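Local coordinates for protein endo-beta-1,4-glucanase (cellulase B) (Bacillus halodurans, PDB 4V2X) that hydrolyses beta-glucans, including xyloglucan and beta-1,3-1,4-glucans, using a family 5 catalytic module joined to an Ig-like and a family 46 carbohydrate-binding module, at residues M65-D76 against G102-T111; N478-Q486 against I497-S505. All coordinates share one frame; numbering follows the deposited sequence. Where two conformers were deposited one is given.

Interaction 1 of 2, residues M65-D76 against G102-T111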
ATOM      1  N   MET A  65      20.860   3.545 -23.369  1.00 17.01           N
ATOM      2  CA  MET A  65      21.226   4.763 -22.634  1.00 16.31           C
ATOM      3  C   MET A  65      22.636   4.732 -22.028  1.00 15.98           C
ATOM      4  O   MET A  65      23.169   5.783 -21.671  1.00 15.79           O
ATOM      5  CB  MET A  65      20.241   5.022 -21.492  1.00 16.29           C
ATOM      6  CG  MET A  65      18.812   5.309 -21.904  1.00 16.43           C
ATOM      7  SD  MET A  65      17.696   5.306 -20.483  1.00 16.59           S
ATOM      8  CE  MET A  65      18.363   6.663 -19.526  1.00 16.36           C
ATOM      9  N   GLN A  66      23.218   3.546 -21.878  1.00 14.78           N
ATOM     10  CA  GLN A  66      24.480   3.388 -21.141  1.00 14.19           C
ATOM     11  C   GLN A  66      25.667   3.960 -21.926  1.00 14.62           C
ATOM     12  O   GLN A  66      25.820   3.606 -23.091  1.00 14.83           O
ATOM     13  CB  GLN A  66      24.723   1.905 -20.880  1.00 14.37           C
ATOM     14  CG  GLN A  66      25.882   1.619 -19.945  1.00 14.54           C
ATOM     15  CD  GLN A  66      25.469   1.746 -18.500  1.00 14.40           C
ATOM     16  OE1 GLN A  66      25.132   2.835 -18.037  1.00 14.76           O
ATOM     17  NE2 GLN A  66      25.482   0.630 -17.779  1.00 14.56           N
ATOM     18  N   PRO A  67      26.514   4.824 -21.352  1.00 14.02           N
ATOM     19  CA  PRO A  67      26.425   5.368 -20.006  1.00 13.46           C
ATOM     20  C   PRO A  67      25.823   6.765 -20.013  1.00 13.88           C
ATOM     21  O   PRO A  67      25.826   7.430 -21.048  1.00 13.72           O
ATOM     22  CB  PRO A  67      27.892   5.473 -19.606  1.00 13.64           C
ATOM     23  CG  PRO A  67      28.560   5.860 -20.881  1.00 13.83           C
ATOM     24  CD  PRO A  67      27.795   5.182 -21.985  1.00 14.37           C
ATOM     25  N   GLY A  68      25.379   7.226 -18.848  1.00 13.06           N
ATOM     26  CA  GLY A  68      24.712   8.518 -18.730  1.00 12.91           C
ATOM     27  C   GLY A  68      25.449   9.548 -17.897  1.00 12.05           C
ATOM     28  O   GLY A  68      26.361   9.222 -17.133  1.00 12.57           O
ATOM     29  N   TRP A  69      25.015  10.797 -18.029  1.00 11.72           N
ATOM     30  CA  TRP A  69      25.634  11.928 -17.353  1.00 12.01           C
ATOM     31  C   TRP A  69      24.548  12.920 -16.941  1.00 11.82           C
ATOM     32  O   TRP A  69      23.613  13.167 -17.710  1.00 12.32           O
ATOM     33  CB  TRP A  69      26.625  12.569 -18.323  1.00 12.32           C
ATOM     34  CG  TRP A  69      27.407  13.733 -17.809  1.00 12.42           C
ATOM     35  CD1 TRP A  69      28.572  13.688 -17.106  1.00 12.04           C
ATOM     36  CD2 TRP A  69      27.115  15.117 -18.012  1.00 12.37           C
ATOM     37  NE1 TRP A  69      29.019  14.957 -16.846  1.00 12.10           N
ATOM     38  CE2 TRP A  69      28.142  15.855 -17.388  1.00 12.42           C
ATOM     39  CE3 TRP A  69      26.084  15.811 -18.661  1.00 13.41           C
ATOM     40  CZ2 TRP A  69      28.169  17.246 -17.390  1.00 13.11           C
ATOM     41  CZ3 TRP A  69      26.114  17.194 -18.666  1.00 13.52           C
ATOM     42  CH2 TRP A  69      27.148  17.898 -18.029  1.00 13.77           C
ATOM     43  N   ASN A  70      24.661  13.466 -15.732  1.00 11.75           N
ATOM     44  CA  ASN A  70      23.742  14.497 -15.243  1.00 11.70           C
ATOM     45  C   ASN A  70      24.292  15.892 -15.484  1.00 12.21           C
ATOM     46  O   ASN A  70      25.437  16.180 -15.142  1.00 13.17           O
ATOM     47  CB  ASN A  70      23.511  14.396 -13.733  1.00 11.26           C
ATOM     48  CG  ASN A  70      22.496  13.345 -13.349  1.00 11.10           C
ATOM     49  OD1 ASN A  70      21.330  13.656 -13.112  1.00 10.67           O
ATOM     50  ND2 ASN A  70      22.943  12.099 -13.238  1.00 10.45           N
ATOM     51  N   LEU A  71      23.454  16.750 -16.048  1.00 12.55           N
ATOM     52  CA  LEU A  71      23.698  18.177 -16.111  1.00 12.83           C
ATOM     53  C   LEU A  71      23.315  18.776 -14.759  1.00 12.54           C
ATOM     54  O   LEU A  71      22.268  19.405 -14.611  1.00 13.25           O
ATOM     55  CB  LEU A  71      22.858  18.783 -17.242  1.00 13.25           C
ATOM     56  CG  LEU A  71      23.020  20.268 -17.527  1.00 13.81           C
ATOM     57  CD1 LEU A  71      24.410  20.565 -18.068  1.00 14.30           C
ATOM     58  CD2 LEU A  71      21.942  20.707 -18.500  1.00 14.83           C
ATOM     59  N   GLY A  72      24.163  18.551 -13.760  1.00 12.68           N
ATOM     60  CA  GLY A  72      23.834  18.892 -12.385  1.00 12.32           C
ATOM     61  C   GLY A  72      24.037  20.346 -12.008  1.00 12.29           C
ATOM     62  O   GLY A  72      24.819  21.065 -12.643  1.00 12.29           O
ATOM     63  N   ASN A  73      23.343  20.762 -10.949  1.00 12.25           N
ATOM     64  CA  ASN A  73      23.413  22.125 -10.424  1.00 12.30           C
ATOM     65  C   ASN A  73      23.246  23.164 -11.522  1.00 12.23           C
ATOM     66  O   ASN A  73      23.962  24.161 -11.554  1.00 12.84           O
ATOM     67  CB  ASN A  73      24.734  22.362  -9.671  1.00 13.25           C
ATOM     68  CG  ASN A  73      24.744  21.761  -8.272  1.00 13.51           C
ATOM     69  OD1 ASN A  73      25.624  22.085  -7.461  1.00 16.88           O
ATOM     70  ND2 ASN A  73      23.791  20.903  -7.978  1.00 12.67           N
ATOM     71  N   THR A  74      22.315  22.896 -12.427  1.00 12.38           N
ATOM     72  CA  THR A  74      22.073  23.752 -13.581  1.00 12.92           C
ATOM     73  C   THR A  74      20.591  24.158 -13.546  1.00 13.15           C
ATOM     74  O   THR A  74      20.219  25.019 -12.740  1.00 13.24           O
ATOM     75  CB  THR A  74      22.543  23.051 -14.871  1.00 13.05           C
ATOM     76  OG1 THR A  74      23.913  22.646 -14.699  1.00 13.51           O
ATOM     77  CG2 THR A  74      22.454  23.973 -16.070  1.00 13.45           C
ATOM     78  N   PHE A  75      19.731  23.542 -14.353  1.00 13.20           N
ATOM     79  CA  PHE A  75      18.297  23.877 -14.293  1.00 13.43           C
ATOM     80  C   PHE A  75      17.669  23.488 -12.960  1.00 13.34           C
ATOM     81  O   PHE A  75      16.616  24.005 -12.596  1.00 13.37           O
ATOM     82  CB  PHE A  75      17.538  23.267 -15.464  1.00 14.20           C
ATOM     83  CG  PHE A  75      17.959  23.826 -16.798  1.00 14.58           C
ATOM     84  CD1 PHE A  75      17.641  25.130 -17.153  1.00 15.91           C
ATOM     85  CD2 PHE A  75      18.678  23.046 -17.693  1.00 15.30           C
ATOM     86  CE1 PHE A  75      18.031  25.641 -18.381  1.00 16.34           C
ATOM     87  CE2 PHE A  75      19.069  23.552 -18.914  1.00 15.89           C
ATOM     88  CZ  PHE A  75      18.746  24.849 -19.261  1.00 16.28           C
ATOM     89  N   ASP A  76      18.331  22.579 -12.245  1.00 12.48           N
ATOM     90  CA  ASP A  76      17.931  22.209 -10.895  1.00 13.06           C
ATOM     91  C   ASP A  76      18.299  23.240  -9.834  1.00 12.83           C
ATOM     92  O   ASP A  76      17.770  23.186  -8.727  1.00 12.71           O
ATOM     93  CB  ASP A  76      18.500  20.833 -10.511  1.00 13.41           C
ATOM     94  CG  ASP A  76      19.964  20.676 -10.862  1.00 13.92           C
ATOM     95  OD1 ASP A  76      20.380  21.074 -11.984  1.00 13.78           O
ATOM     96  OD2 ASP A  76      20.700  20.119 -10.021  1.00 13.41           O
ATOM     97  N   GLY A 102      31.550   9.900 -24.966  1.00 17.70           N
ATOM     98  CA  GLY A 102      30.983   8.555 -25.064  1.00 18.44           C
ATOM     99  C   GLY A 102      29.682   8.345 -24.302  1.00 17.84           C
ATOM    100  O   GLY A 102      29.153   7.232 -24.277  1.00 18.76           O
ATOM    101  N   TYR A 103      29.166   9.405 -23.685  1.00 16.85           N
ATOM    102  CA  TYR A 103      27.872   9.337 -23.013  1.00 16.37           C
ATOM    103  C   TYR A 103      26.749   9.206 -24.033  1.00 16.88           C
ATOM    104  O   TYR A 103      26.766   9.865 -25.073  1.00 17.03           O
ATOM    105  CB  TYR A 103      27.675  10.540 -22.075  1.00 16.02           C
ATOM    106  CG  TYR A 103      28.590  10.441 -20.873  1.00 15.50           C
ATOM    107  CD1 TYR A 103      28.305   9.559 -19.838  1.00 15.51           C
ATOM    108  CD2 TYR A 103      29.764  11.186 -20.793  1.00 15.52           C
ATOM    109  CE1 TYR A 103      29.149   9.435 -18.751  1.00 16.10           C
ATOM    110  CE2 TYR A 103      30.621  11.064 -19.707  1.00 16.50           C
ATOM    111  CZ  TYR A 103      30.311  10.190 -18.690  1.00 15.37           C
ATOM    112  OH  TYR A 103      31.153  10.053 -17.607  1.00 15.12           O
ATOM    113  N   LYS A 104      25.804   8.316 -23.737  1.00 16.63           N
ATOM    114  CA  LYS A 104      24.686   8.008 -24.628  1.00 16.87           C
ATOM    115  C   LYS A 104      23.361   8.564 -24.096  1.00 16.45           C
ATOM    116  O   LYS A 104      22.349   8.544 -24.793  1.00 15.40           O
ATOM    117  CB  LYS A 104      24.564   6.494 -24.816  1.00 19.08           C
ATOM    118  CG  LYS A 104      25.757   5.819 -25.495  1.00 21.91           C
ATOM    119  CD  LYS A 104      25.942   6.272 -26.929  1.00 25.52           C
ATOM    120  CE  LYS A 104      27.071   5.505 -27.608  1.00 30.59           C
ATOM    121  NZ  LYS A 104      27.357   6.032 -28.975  1.00 34.23           N
ATOM    122  N   SER A 105      23.373   9.057 -22.863  1.00 14.99           N
ATOM    123  CA  SER A 105      22.185   9.642 -22.266  1.00 14.95           C
ATOM    124  C   SER A 105      22.569  10.789 -21.339  1.00 14.50           C
ATOM    125  O   SER A 105      23.670  10.824 -20.775  1.00 13.97           O
ATOM    126  CB  SER A 105      21.380   8.588 -21.508  1.00 14.07           C
ATOM    127  OG  SER A 105      22.161   7.972 -20.499  1.00 14.16           O
ATOM    128  N   ILE A 106      21.650  11.738 -21.213  1.00 14.64           N
ATOM    129  CA  ILE A 106      21.839  12.890 -20.348  1.00 14.64           C
ATOM    130  C   ILE A 106      20.582  13.087 -19.519  1.00 14.73           C
ATOM    131  O   ILE A 106      19.472  13.060 -20.051  1.00 14.69           O
ATOM    132  CB  ILE A 106      22.181  14.169 -21.148  1.00 16.44           C
ATOM    133  CG1 ILE A 106      22.429  15.346 -20.198  1.00 17.20           C
ATOM    134  CG2 ILE A 106      21.083  14.518 -22.146  1.00 17.22           C
ATOM    135  CD1 ILE A 106      22.960  16.584 -20.888  1.00 18.10           C
ATOM    136  N   ARG A 107      20.766  13.243 -18.213  1.00 12.85           N
ATOM    137  CA  ARG A 107      19.678  13.625 -17.322  1.00 12.82           C
ATOM    138  C   ARG A 107      19.758  15.130 -17.124  1.00 12.59           C
ATOM    139  O   ARG A 107      20.822  15.663 -16.777  1.00 12.75           O
ATOM    140  CB  ARG A 107      19.811  12.889 -15.984  1.00 12.34           C
ATOM    141  CG  ARG A 107      18.680  13.140 -14.997  1.00 12.95           C
ATOM    142  CD  ARG A 107      18.628  11.997 -14.001  1.00 12.56           C
ATOM    143  NE  ARG A 107      17.646  12.113 -12.916  1.00 12.32           N
ATOM    144  CZ  ARG A 107      17.875  12.659 -11.721  1.00 12.75           C
ATOM    145  NH1 ARG A 107      19.042  13.236 -11.443  1.00 12.88           N
ATOM    146  NH2 ARG A 107      16.919  12.647 -10.797  1.00 12.73           N
ATOM    147  N   ILE A 108      18.635  15.806 -17.374  1.00 13.04           N
ATOM    148  CA  ILE A 108      18.510  17.243 -17.212  1.00 13.14           C
ATOM    149  C   ILE A 108      17.540  17.495 -16.059  1.00 13.02           C
ATOM    150  O   ILE A 108      16.324  17.650 -16.269  1.00 13.59           O
ATOM    151  CB  ILE A 108      18.024  17.923 -18.515  1.00 13.31           C
ATOM    152  CG1 ILE A 108      18.987  17.593 -19.667  1.00 14.41           C
ATOM    153  CG2 ILE A 108      17.921  19.437 -18.325  1.00 14.08           C
ATOM    154  CD1 ILE A 108      18.465  17.959 -21.044  1.00 15.53           C
ATOM    155  N   PRO A 109      18.065  17.503 -14.821  1.00 12.28           N
ATOM    156  CA  PRO A 109      17.178  17.768 -13.698  1.00 12.43           C
ATOM    157  C   PRO A 109      16.704  19.220 -13.745  1.00 12.27           C
ATOM    158  O   PRO A 109      17.475  20.103 -14.109  1.00 12.28           O
ATOM    159  CB  PRO A 109      18.068  17.505 -12.475  1.00 12.33           C
ATOM    160  CG  PRO A 109      19.452  17.738 -12.953  1.00 13.12           C
ATOM    161  CD  PRO A 109      19.461  17.299 -14.388  1.00 13.15           C
ATOM    162  N   VAL A 110      15.438  19.453 -13.427  1.00 12.10           N
ATOM    163  CA  VAL A 110      14.887  20.806 -13.466  1.00 12.66           C
ATOM    164  C   VAL A 110      14.098  21.070 -12.199  1.00 12.51           C
ATOM    165  O   VAL A 110      13.220  20.286 -11.825  1.00 13.55           O
ATOM    166  CB  VAL A 110      13.958  21.030 -14.676  1.00 13.22           C
ATOM    167  CG1 VAL A 110      13.486  22.478 -14.713  1.00 13.82           C
ATOM    168  CG2 VAL A 110      14.667  20.655 -15.971  1.00 13.71           C
ATOM    169  N   THR A 111      14.411  22.181 -11.549  1.00 12.81           N
ATOM    170  CA  THR A 111      13.610  22.668 -10.445  1.00 13.10           C
ATOM    171  C   THR A 111      12.688  23.743 -11.009  1.00 13.65           C
ATOM    172  O   THR A 111      13.151  24.728 -11.569  1.00 14.92           O
ATOM    173  CB  THR A 111      14.494  23.228  -9.335  1.00 13.33           C
ATOM    174  OG1 THR A 111      15.278  22.159  -8.782  1.00 12.89           O
ATOM    175  CG2 THR A 111      13.654  23.850  -8.240  1.00 13.27           C
TER
HETATM  176  O   HOH W   1      19.888  20.756 -15.377  1.00 12.41           O
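Pro67 O is approached by three consecutive residues of the opposing segment: Lys104 N gives it a nearly straight hydrogen bond (2.8 Å, 163°), Ser105 N a weak one, and Tyr103 CA a C-H contact. It stands where strands 68-70 and 105-108, the first two of the (beta/alpha)8 barrel, begin to pair in parallel; helix 92-100 makes the crossover between them. Just before it, Ser105 OG donates to Met65 O at 2.7 Å.

On the face of Asn70 and Arg107, the arginine leaves with CG anti to its backbone nitrogen (chi1 -176°) and runs extended alongside the asparagine. Its NH1 thereby meets Asn70 OD1 at 2.9 Å within the guanidinium plane, although the amide is turned 74° from that plane. Salt bridges to Glu193 and Glu319 and a bond to Asn196 hold the same guanidinium, in keeping with an active-site arginine of a family 5 barrel.

Beyond the strands, Asp76 lies alongside Pro109, and its carboxylate takes Thr74 N on OD1 (2.7 Å) and Asn73 N on OD2. Without this carboxylate, as with an alanine here, both amides would probably lose these acceptors and the contact with Pro109 CG would go. Thr111 OG1 donates to Asp76 O at 2.7 Å. Back at the start of the strands, on the sheet face opposite Arg107, Trp69 CB sits over the face of the Tyr103 ring, 3.9 Å from its centroid.

Interaction 2 of 2, residues N478-Q486 against I497-S505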
ATOM      1  N   ASN A 478      56.530   9.079  -3.435  1.00 14.63           N
ATOM      2  CA  ASN A 478      56.550  10.213  -2.515  1.00 15.78           C
ATOM      3  C   ASN A 478      57.647  10.085  -1.480  1.00 15.47           C
ATOM      4  O   ASN A 478      57.765   9.049  -0.830  1.00 15.84           O
ATOM      5  CB  ASN A 478      55.213  10.310  -1.774  1.00 16.78           C
ATOM      6  CG  ASN A 478      54.032  10.460  -2.714  1.00 19.58           C
ATOM      7  OD1 ASN A 478      54.148  11.053  -3.783  1.00 20.36           O
ATOM      8  ND2 ASN A 478      52.884   9.907  -2.322  1.00 22.50           N
ATOM      9  N   THR A 479      58.442  11.138  -1.318  1.00 15.06           N
ATOM     10  CA  THR A 479      59.408  11.185  -0.233  1.00 15.46           C
ATOM     11  C   THR A 479      58.805  11.973   0.919  1.00 14.95           C
ATOM     12  O   THR A 479      58.222  13.035   0.706  1.00 15.12           O
ATOM     13  CB  THR A 479      60.721  11.842  -0.683  1.00 16.02           C
ATOM     14  OG1 THR A 479      61.288  11.071  -1.751  1.00 17.29           O
ATOM     15  CG2 THR A 479      61.707  11.914   0.465  1.00 16.49           C
ATOM     16  N   TYR A 480      58.941  11.443   2.133  1.00 14.73           N
ATOM     17  CA  TYR A 480      58.376  12.085   3.316  1.00 16.35           C
ATOM     18  C   TYR A 480      59.341  12.072   4.502  1.00 18.15           C
ATOM     19  O   TYR A 480      60.281  11.268   4.560  1.00 16.78           O
ATOM     20  CB  TYR A 480      57.063  11.401   3.715  1.00 16.09           C
ATOM     21  CG  TYR A 480      57.249  10.061   4.410  1.00 15.22           C
ATOM     22  CD1 TYR A 480      57.547   8.913   3.681  1.00 14.80           C
ATOM     23  CD2 TYR A 480      57.149   9.949   5.790  1.00 15.68           C
ATOM     24  CE1 TYR A 480      57.727   7.694   4.309  1.00 15.49           C
ATOM     25  CE2 TYR A 480      57.324   8.731   6.424  1.00 16.56           C
ATOM     26  CZ  TYR A 480      57.608   7.604   5.673  1.00 16.84           C
ATOM     27  OH  TYR A 480      57.793   6.384   6.289  1.00 18.60           O
ATOM     28  N   ARG A 481      59.098  12.998   5.433  1.00 20.32           N
ATOM     29  CA  ARG A 481      59.663  12.951   6.781  1.00 23.59           C
ATOM     30  C   ARG A 481      58.506  13.031   7.762  1.00 23.51           C
ATOM     31  O   ARG A 481      57.384  13.365   7.386  1.00 23.16           O
ATOM     32  CB  ARG A 481      60.578  14.135   7.064  1.00 26.96           C
ATOM     33  CG  ARG A 481      61.327  14.681   5.874  1.00 31.55           C
ATOM     34  CD  ARG A 481      62.087  15.933   6.266  1.00 32.98           C
ATOM     35  NE  ARG A 481      63.010  15.666   7.369  1.00 35.00           N
ATOM     36  CZ  ARG A 481      63.087  16.371   8.497  1.00 34.79           C
ATOM     37  NH1 ARG A 481      62.312  17.430   8.702  1.00 37.29           N
ATOM     38  NH2 ARG A 481      63.970  16.023   9.424  1.00 36.24           N
ATOM     39  N   THR A 482      58.786  12.764   9.029  1.00 25.01           N
ATOM     40  CA  THR A 482      57.759  12.891  10.052  1.00 26.48           C
ATOM     41  C   THR A 482      57.150  14.295   9.964  1.00 23.41           C
ATOM     42  O   THR A 482      57.887  15.289   9.947  1.00 22.08           O
ATOM     43  CB  THR A 482      58.323  12.621  11.462  1.00 28.78           C
ATOM     44  OG1 THR A 482      58.656  11.232  11.571  1.00 31.56           O
ATOM     45  CG2 THR A 482      57.302  12.970  12.544  1.00 29.31           C
ATOM     46  N   PRO A 483      55.812  14.378   9.869  1.00 23.40           N
ATOM     47  CA  PRO A 483      55.177  15.691   9.862  1.00 22.01           C
ATOM     48  C   PRO A 483      55.236  16.303  11.249  1.00 21.56           C
ATOM     49  O   PRO A 483      55.275  15.577  12.241  1.00 20.67           O
ATOM     50  CB  PRO A 483      53.730  15.405   9.449  1.00 23.19           C
ATOM     51  CG  PRO A 483      53.564  13.925   9.449  1.00 23.77           C
ATOM     52  CD  PRO A 483      54.825  13.287   9.934  1.00 23.38           C
ATOM     53  N   VAL A 484      55.261  17.630  11.304  1.00 21.24           N
ATOM     54  CA  VAL A 484      55.432  18.346  12.554  1.00 21.81           C
ATOM     55  C   VAL A 484      54.314  19.362  12.673  1.00 20.50           C
ATOM     56  O   VAL A 484      54.084  20.141  11.751  1.00 21.62           O
ATOM     57  CB  VAL A 484      56.796  19.071  12.613  1.00 22.74           C
ATOM     58  CG1 VAL A 484      56.987  19.742  13.965  1.00 23.15           C
ATOM     59  CG2 VAL A 484      57.933  18.097  12.342  1.00 23.42           C
ATOM     60  N   LEU A 485      53.616  19.325  13.803  1.00 21.92           N
ATOM     61  CA  LEU A 485      52.625  20.337  14.148  1.00 22.01           C
ATOM     62  C   LEU A 485      53.202  21.221  15.238  1.00 22.49           C
ATOM     63  O   LEU A 485      54.048  20.782  16.029  1.00 22.22           O
ATOM     64  CB  LEU A 485      51.334  19.678  14.634  1.00 22.50           C
ATOM     65  CG  LEU A 485      50.663  18.755  13.618  1.00 22.43           C
ATOM     66  CD1 LEU A 485      49.477  18.047  14.254  1.00 22.77           C
ATOM     67  CD2 LEU A 485      50.230  19.507  12.374  1.00 23.86           C
ATOM     68  N   GLN A 486      52.744  22.465  15.286  1.00 21.54           N
ATOM     69  CA  GLN A 486      53.279  23.414  16.250  1.00 21.53           C
ATOM     70  C   GLN A 486      52.216  23.899  17.218  1.00 21.05           C
ATOM     71  O   GLN A 486      51.040  24.020  16.868  1.00 19.34           O
ATOM     72  CB  GLN A 486      53.913  24.608  15.534  1.00 23.14           C
ATOM     73  CG  GLN A 486      54.941  24.243  14.474  1.00 23.33           C
ATOM     74  CD  GLN A 486      56.207  23.622  15.044  1.00 24.82           C
ATOM     75  OE1 GLN A 486      56.361  23.481  16.255  1.00 24.80           O
ATOM     76  NE2 GLN A 486      57.126  23.247  14.163  1.00 26.63           N
ATOM     77  N   ILE A 497      46.362  25.100  13.042  1.00 20.09           N
ATOM     78  CA  ILE A 497      47.604  24.586  13.613  1.00 20.45           C
ATOM     79  C   ILE A 497      48.715  24.748  12.570  1.00 20.19           C
ATOM     80  O   ILE A 497      48.589  24.241  11.452  1.00 19.14           O
ATOM     81  CB  ILE A 497      47.474  23.101  14.010  1.00 20.57           C
ATOM     82  CG1 ILE A 497      46.349  22.915  15.036  1.00 21.67           C
ATOM     83  CG2 ILE A 497      48.790  22.585  14.577  1.00 20.92           C
ATOM     84  CD1 ILE A 497      45.927  21.476  15.229  1.00 21.67           C
ATOM     85  N   PRO A 498      49.796  25.485  12.902  1.00 20.99           N
ATOM     86  CA  PRO A 498      50.906  25.517  11.948  1.00 20.32           C
ATOM     87  C   PRO A 498      51.438  24.102  11.747  1.00 20.66           C
ATOM     88  O   PRO A 498      51.710  23.397  12.726  1.00 18.51           O
ATOM     89  CB  PRO A 498      51.945  26.418  12.629  1.00 20.94           C
ATOM     90  CG  PRO A 498      51.182  27.194  13.651  1.00 21.47           C
ATOM     91  CD  PRO A 498      50.057  26.313  14.089  1.00 20.95           C
ATOM     92  N   ALA A 499      51.568  23.695  10.489  1.00 21.21           N
ATOM     93  CA  ALA A 499      51.856  22.305  10.165  1.00 22.43           C
ATOM     94  C   ALA A 499      52.862  22.171   9.036  1.00 23.33           C
ATOM     95  O   ALA A 499      52.678  22.730   7.956  1.00 28.15           O
ATOM     96  CB  ALA A 499      50.569  21.588   9.795  1.00 22.96           C
ATOM     97  N   SER A 500      53.926  21.422   9.299  1.00 21.86           N
ATOM     98  CA  SER A 500      54.864  21.022   8.268  1.00 21.05           C
ATOM     99  C   SER A 500      54.473  19.631   7.815  1.00 19.57           C
ATOM    100  O   SER A 500      54.795  18.648   8.481  1.00 19.23           O
ATOM    101  CB  SER A 500      56.284  20.998   8.825  1.00 22.36           C
ATOM    102  OG  SER A 500      56.664  22.282   9.296  1.00 23.76           O
ATOM    103  N   PHE A 501      53.771  19.547   6.690  1.00 20.08           N
ATOM    104  CA  PHE A 501      53.285  18.263   6.197  1.00 19.22           C
ATOM    105  C   PHE A 501      54.437  17.368   5.748  1.00 18.54           C
ATOM    106  O   PHE A 501      54.320  16.148   5.801  1.00 18.32           O
ATOM    107  CB  PHE A 501      52.246  18.449   5.090  1.00 20.33           C
ATOM    108  CG  PHE A 501      50.923  18.948   5.599  1.00 20.45           C
ATOM    109  CD1 PHE A 501      50.016  18.074   6.187  1.00 22.12           C
ATOM    110  CD2 PHE A 501      50.592  20.288   5.510  1.00 21.28           C
ATOM    111  CE1 PHE A 501      48.799  18.530   6.666  1.00 21.66           C
ATOM    112  CE2 PHE A 501      49.378  20.752   5.991  1.00 21.52           C
ATOM    113  CZ  PHE A 501      48.480  19.875   6.570  1.00 21.04           C
ATOM    114  N   ASN A 502      55.547  17.985   5.334  1.00 18.58           N
ATOM    115  CA  ASN A 502      56.789  17.268   5.048  1.00 20.18           C
ATOM    116  C   ASN A 502      56.592  16.077   4.100  1.00 19.47           C
ATOM    117  O   ASN A 502      57.071  14.975   4.356  1.00 19.62           O
ATOM    118  CB  ASN A 502      57.469  16.833   6.361  1.00 19.82           C
ATOM    119  CG  ASN A 502      58.153  17.982   7.077  1.00 20.76           C
ATOM    120  OD1 ASN A 502      58.495  18.999   6.467  1.00 21.11           O
ATOM    121  ND2 ASN A 502      58.370  17.825   8.384  1.00 20.95           N
ATOM    122  N   GLY A 503      55.877  16.318   3.001  1.00 19.46           N
ATOM    123  CA  GLY A 503      55.650  15.301   1.977  1.00 19.57           C
ATOM    124  C   GLY A 503      54.516  14.330   2.259  1.00 19.85           C
ATOM    125  O   GLY A 503      54.281  13.411   1.468  1.00 20.15           O
ATOM    126  N   ASN A 504      53.807  14.527   3.373  1.00 21.34           N
ATOM    127  CA  ASN A 504      52.716  13.637   3.770  1.00 21.13           C
ATOM    128  C   ASN A 504      51.350  14.129   3.328  1.00 21.85           C
ATOM    129  O   ASN A 504      51.131  15.330   3.154  1.00 24.14           O
ATOM    130  CB  ASN A 504      52.689  13.457   5.287  1.00 21.36           C
ATOM    131  CG  ASN A 504      53.899  12.721   5.801  1.00 22.29           C
ATOM    132  OD1 ASN A 504      53.929  11.491   5.791  1.00 25.17           O
ATOM    133  ND2 ASN A 504      54.908  13.467   6.248  1.00 21.76           N
ATOM    134  N   SER A 505      50.441  13.172   3.153  1.00 19.91           N
ATOM    135  CA  SER A 505      49.041  13.447   2.876  0.50 19.60           C
ATOM    136  C   SER A 505      48.216  12.985   4.074  1.00 18.78           C
ATOM    137  O   SER A 505      48.400  11.865   4.557  1.00 18.18           O
ATOM    138  CB  SER A 505      48.603  12.700   1.619  0.50 19.79           C
ATOM    139  OG  SER A 505      47.207  12.800   1.411  0.50 19.72           O
TER
HETATM  140  O   HOH W   2      61.390  19.552   6.514  1.00 29.34           O
HETATM  141  O   HOH W   3      55.937  23.559  11.462  1.00 31.64           O
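Asn504 and Arg481 meet through one short bond, ND2 of the asparagine to the arginine's backbone O at 2.7 Å. The acceptor lies in the amide plane, and so does Phe501 O, which takes the other hydrogen of ND2 at 2.8 Å; one flat amide thus ties both segments together. Asn502 makes a second such link: its ND2 reaches Thr482 O almost straight (3.0 Å, 168°), while its backbone O accepts from Arg481 N. With CG anti to its own carbonyl carbon (chi1 -76°), Asn502 brings that amide across to the 481-483 backbone, and a water bridges its OD1 to Arg481 NH1.

Further along, the contact becomes regular antiparallel pairing. Val484 and Ser500 form a hydrogen-bonded pair, Val484 N to Ser500 O at 3.0 Å and Ser500 N to Val484 O at 2.8 Å, and Gln486 N continues to Pro498 O. On the buried face Leu485 CD2 presses on Ala499 CB at 3.3 Å, closer than usual, and Leu485 CB touches Ile497 CG2. Val570 and Tyr572 of strand 569-577 lie against the same leucine.

What sets the asparagines is the type I' turn from Phe501 to Asn504, closed by Asn504 N to Phe501 O. Gly503 has positive phi, and a beta carbon there would collide with Thr479 O. Ser566 OG hydrogen-bonds Asn504 OD1, which together with the two ND2 bonds fixes the amide's rotation. The paired part belongs to the beta hairpin of strands 484-491 and 495-500 in the CBM46 module's antiparallel sheet; the turn after that hairpin holds the short connection from strand 473-480 of the Ig-like module.

How the interactions relate
The two contacts illustrate how beta pairing is adapted to its setting. Interaction 1 is buried in the catalytic barrel and joins neighbouring parallel strands linked through a helix; interaction 2 is only partly buried and joins antiparallel neighbours of a hairpin. They share no element and lie on opposite sides of the chain's centre, nearest atoms about 25 Å apart. Charge marks the first, where an arginine with carboxylate partners rises from the barrel strands. In the second, neutral asparagine amides bond to backbone carbonyls, and waters bridge the outer side chains. One contact therefore builds the interior of a module, the other a junction between modules.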